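Side-chain contacts in DynE8 (Micromonospora chersina, PDB 4AMM), which contains the acyltransferase domain of an iterative enediyne polyketide synthase, a domain that in this family loads acyl building blocks for assembly of the polyketide chain: residues A[342-347]-A[382-387]; A[356-359]-A[364-367]. One frame throughout, in Å; residues are numbered along the deposited sequence.

Interaction 1 of 2, residues A[342-347]-A[382-387]; sequences ADLLVE and TAALFA
Val346 meets helix 376-387 with one branch. Its CG2 is 3.9 Å from Leu385 CD2, where the two side chains meet at a slant, and the same CG2 has a looser approach to Ala384 CB at 4.4 Å. Two residues earlier, Leu344 is modelled in two conformers, so its fit is tentative. In one of them CG is anti to the backbone N (chi1 -179°) and the fork straddles a single methyl, with Leu344 CD2 3.9 Å and CD1 4.0 Å from Ala384 CB.

These contacts lay helix 376-387, near the C-terminal end of the chain, on one face of the parallel sheet of the acyltransferase domain, with strand 344-347 between strands 99-103 and 365-367. The axes of strand 344-347 and helix segment 382-387 approach to 9.2 Å, consistent with the small side chain of Ala384 facing the strand; their N-to-C directions lie 144° apart, nearer antiparallel than parallel. Phe90, from the neighbouring antiparallel sheet, also packs against Leu344 and Ala384.

Backbone hydrogen bonds tie Leu344 and Val346 to Gly100, while Thr382 OG1 hydrogen-bonds to Met378 O and Trp161 NE1 from the far side of the helix.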
loop_
_atom_site.group_PDB
_atom_site.type_symbol
_atom_site.label_atom_id
_atom_site.label_comp_id
_atom_site.label_asym_id
_atom_site.label_seq_id
_atom_site.Cartn_x
_atom_site.Cartn_y
_atom_site.Cartn_z
ATOM N N ALA A 342 11.689 6.036 -4.685
ATOM C CA ALA A 342 10.617 6.122 -5.637
ATOM C C ALA A 342 9.932 7.437 -5.425
ATOM O O ALA A 342 9.641 7.827 -4.286
ATOM C CB ALA A 342 9.581 4.974 -5.448
ATOM N N ASP A 343 9.647 8.148 -6.478
ATOM C CA ASP A 343 8.888 9.348 -6.408
ATOM C C ASP A 343 7.424 9.154 -6.105
ATOM O O ASP A 343 6.765 10.035 -5.519
ATOM C CB ASP A 343 8.968 10.036 -7.759
ATOM C CG ASP A 343 10.404 10.224 -8.228
ATOM O OD1 ASP A 343 11.114 10.967 -7.498
ATOM O OD2 ASP A 343 10.853 9.624 -9.231
ATOM N N LEU A 344 6.907 7.990 -6.467
ATOM C CA LEU A 344 5.540 7.706 -6.212
ATOM C C LEU A 344 5.415 6.205 -5.842
ATOM O O LEU A 344 6.102 5.344 -6.381
ATOM C CB LEU A 344 4.784 8.144 -7.482
ATOM C CG LEU A 344 3.300 8.000 -7.541
ATOM C CD1 LEU A 344 2.857 8.988 -8.564
ATOM C CD2 LEU A 344 2.994 6.555 -7.954
ATOM N N LEU A 345 4.532 5.900 -4.882
ATOM C CA LEU A 345 4.306 4.512 -4.475
ATOM C C LEU A 345 2.881 4.158 -4.823
ATOM O O LEU A 345 1.963 4.978 -4.593
ATOM C CB LEU A 345 4.509 4.412 -2.955
ATOM C CG LEU A 345 5.917 4.714 -2.542
ATOM C CD1 LEU A 345 6.046 5.091 -1.113
ATOM C CD2 LEU A 345 6.816 3.531 -2.878
ATOM N N VAL A 346 2.627 2.976 -5.312
ATOM C CA VAL A 346 1.303 2.499 -5.586
ATOM C C VAL A 346 1.057 1.256 -4.772
ATOM O O VAL A 346 1.833 0.274 -4.822
ATOM C CB VAL A 346 1.148 2.156 -7.131
ATOM C CG1 VAL A 346 -0.252 1.544 -7.360
ATOM C CG2 VAL A 346 1.317 3.478 -7.914
ATOM N N GLU A 347 0.026 1.292 -3.942
ATOM C CA GLU A 347 -0.370 0.108 -3.141
ATOM C C GLU A 347 -1.217 -0.853 -3.955
ATOM O O GLU A 347 -2.187 -0.437 -4.640
ATOM C CB GLU A 347 -1.076 0.642 -1.868
ATOM C CG GLU A 347 -1.535 -0.465 -0.903
ATOM C CD GLU A 347 -2.133 0.110 0.383
ATOM O OE1 GLU A 347 -2.303 1.342 0.494
ATOM O OE2 GLU A 347 -2.218 -0.664 1.308
ATOM N N THR A 382 -4.346 3.828 -11.351
ATOM C CA THR A 382 -3.949 3.665 -12.754
ATOM C C THR A 382 -3.548 5.021 -13.292
ATOM O O THR A 382 -2.586 5.131 -14.097
ATOM C CB THR A 382 -5.076 3.049 -13.559
ATOM O OG1 THR A 382 -5.417 1.774 -12.953
ATOM C CG2 THR A 382 -4.627 2.741 -14.965
ATOM N N ALA A 383 -4.194 6.124 -12.869
ATOM C CA ALA A 383 -3.781 7.473 -13.299
ATOM C C ALA A 383 -2.362 7.711 -12.818
ATOM O O ALA A 383 -1.537 8.278 -13.603
ATOM C CB ALA A 383 -4.728 8.561 -12.637
ATOM N N ALA A 384 -1.972 7.354 -11.606
ATOM C CA ALA A 384 -0.666 7.540 -11.092
ATOM C C ALA A 384 0.336 6.754 -11.963
ATOM O O ALA A 384 1.396 7.307 -12.335
ATOM C CB ALA A 384 -0.542 7.093 -9.607
ATOM N N LEU A 385 0.052 5.462 -12.233
ATOM C CA LEU A 385 1.001 4.636 -13.039
ATOM C C LEU A 385 1.137 5.311 -14.383
ATOM O O LEU A 385 2.294 5.285 -14.940
ATOM C CB LEU A 385 0.407 3.283 -13.172
ATOM C CG LEU A 385 0.413 2.424 -11.869
ATOM C CD1 LEU A 385 -0.378 1.180 -11.999
ATOM C CD2 LEU A 385 1.846 2.010 -11.505
ATOM N N PHE A 386 0.079 5.782 -15.015
ATOM C CA PHE A 386 0.195 6.347 -16.369
ATOM C C PHE A 386 0.979 7.622 -16.332
ATOM O O PHE A 386 1.941 7.814 -17.093
ATOM C CB PHE A 386 -1.203 6.535 -17.008
ATOM C CG PHE A 386 -1.143 7.150 -18.388
ATOM C CD1 PHE A 386 -0.962 6.292 -19.485
ATOM C CD2 PHE A 386 -1.199 8.503 -18.561
ATOM C CE1 PHE A 386 -0.862 6.842 -20.770
ATOM C CE2 PHE A 386 -1.077 9.066 -19.822
ATOM C CZ PHE A 386 -0.942 8.204 -20.963
ATOM N N ALA A 387 0.668 8.579 -15.462
ATOM C CA ALA A 387 1.333 9.881 -15.479
ATOM C C ALA A 387 2.786 9.688 -15.155
ATOM O O ALA A 387 3.636 10.406 -15.731
ATOM C CB ALA A 387 0.651 10.849 -14.520
#

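Interaction 2 of 2, residues A[356-359]-A[364-367]; sequences ALAE and TAVS
Ala365 gives up the most surface here, and it meets helix 353-360 in two ways: through its methyl and through its carbonyl. The methyl comes tip to tip with that of Ala358, Ala365 CB to Ala358 CB measuring 3.8 Å. Each CB is directed at the opposite segment, and two such short side chains let the backbones come close, with Ala358 CA 6.4 Å from Ala365 CA. Leu345 of the adjacent strand touches both alanines, and Ser355 covers Ala365 from one turn earlier in the helix.

Segment 356-359 belongs to the helix of a beta-alpha-beta unit made of strand 344-347, helix 353-360 and strand 365-367. The returning strand is the outermost of the parallel sheet within the chain. Thr364 and Val366 form backbone bonds with strand 344-347, whereas the carbonyl of Ala365 turns to the other side, toward Glu359.

Glu359 approaches that carbonyl from the solvent-exposed side of the contact. With CG beside the backbone N and the chain extended beyond it, OE2 lies 3.9 Å from Ala365 O, too far for direct bonding and with acceptors on both sides; a crystal contact may influence this conformation. A water settles the matter: it donates to Ala365 O at 2.6 Å and, weakly, to Glu359 OE2 at 3.0 Å. The angle between Ala365 O, the water and Glu359 OE2 is about 88°. The other carboxylate oxygen, OE1, forms a salt bridge with Arg352 near the start of the helix.

The water thus reconciles two acceptors, the carboxylate being probably ionised given its arginine partner. The methyl contact is buried and apolar, whereas the polar link, one short bond and one weak, is probably the more easily disturbed.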
loop_
_atom_site.group_PDB
_atom_site.type_symbol
_atom_site.label_atom_id
_atom_site.label_comp_id
_atom_site.label_asym_id
_atom_site.label_seq_id
_atom_site.Cartn_x
_atom_site.Cartn_y
_atom_site.Cartn_z
ATOM N N ALA A 356 -1.602 5.098 3.543
ATOM C CA ALA A 356 -1.702 5.959 4.748
ATOM C C ALA A 356 -0.350 5.934 5.528
ATOM O O ALA A 356 0.148 6.968 5.932
ATOM C CB ALA A 356 -2.800 5.437 5.623
ATOM N N LEU A 357 0.218 4.709 5.743
ATOM C CA LEU A 357 1.535 4.671 6.469
ATOM C C LEU A 357 2.649 5.410 5.705
ATOM O O LEU A 357 3.476 6.081 6.240
ATOM C CB LEU A 357 2.028 3.250 6.746
ATOM C CG LEU A 357 1.186 2.427 7.630
ATOM C CD1 LEU A 357 1.696 1.011 7.831
ATOM C CD2 LEU A 357 0.909 3.027 8.986
ATOM N N ALA A 358 2.668 5.284 4.349
ATOM C CA ALA A 358 3.662 5.970 3.549
ATOM C C ALA A 358 3.506 7.482 3.555
ATOM O O ALA A 358 4.442 8.202 3.613
ATOM C CB ALA A 358 3.645 5.424 2.104
ATOM N N GLU A 359 2.242 7.918 3.483
ATOM C CA GLU A 359 1.971 9.344 3.605
ATOM C C GLU A 359 2.439 9.863 4.992
ATOM O O GLU A 359 3.003 10.970 5.083
ATOM C CB GLU A 359 0.504 9.640 3.396
ATOM C CG GLU A 359 0.051 9.555 1.933
ATOM C CD GLU A 359 -1.452 10.044 1.738
ATOM O OE1 GLU A 359 -2.342 9.792 2.629
ATOM O OE2 GLU A 359 -1.701 10.689 0.685
ATOM N N THR A 364 4.786 10.052 -1.191
ATOM C CA THR A 364 3.568 10.170 -2.023
ATOM C C THR A 364 3.073 8.795 -2.434
ATOM O O THR A 364 3.879 8.044 -2.994
ATOM C CB THR A 364 3.910 10.931 -3.318
ATOM O OG1 THR A 364 4.364 12.277 -2.998
ATOM C CG2 THR A 364 2.722 11.051 -4.315
ATOM N N ALA A 365 1.822 8.441 -2.076
ATOM C CA ALA A 365 1.360 7.092 -2.280
ATOM C C ALA A 365 -0.126 7.106 -2.579
ATOM O O ALA A 365 -0.915 7.911 -1.961
ATOM C CB ALA A 365 1.638 6.256 -1.010
ATOM N N VAL A 366 -0.586 6.183 -3.387
ATOM C CA VAL A 366 -1.983 5.997 -3.711
ATOM C C VAL A 366 -2.292 4.532 -3.820
ATOM O O VAL A 366 -1.376 3.762 -4.210
ATOM C CB VAL A 366 -2.298 6.768 -5.003
ATOM C CG1 VAL A 366 -1.505 6.252 -6.140
ATOM C CG2 VAL A 366 -3.774 6.751 -5.326
ATOM N N SER A 367 -3.465 4.054 -3.456
ATOM C CA SER A 367 -3.762 2.629 -3.493
ATOM C C SER A 367 -4.669 2.315 -4.656
ATOM O O SER A 367 -5.680 3.019 -4.916
ATOM C CB SER A 367 -4.469 2.232 -2.171
ATOM O OG SER A 367 -4.758 0.840 -2.246
HETATM O O HOH W 1 -3.174 8.522 -0.723
#

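Interaction 2 is nested in the chain inside the loop closed by interaction 1, and their centres lie 10 Å apart. Strands 344-347 and 365-367 are neighbours in the parallel sheet, probably joined by Leu345 N to Thr364 O and by Glu347 N to Val366 O, each 2.9 Å. Alternation along the strands sends Leu344, Val346 and Val366 to the face under helix 376-387, but Leu345 and Ala365 to the face under helix 353-360. Val366 CG1, 3.7 Å from Ala384 CB, carries strand 365-367 into interaction 1. On the helix of interaction 2, Leu357 touches His175, within a GxSxG sequence that is probably the nucleophile elbow of the acyltransferase.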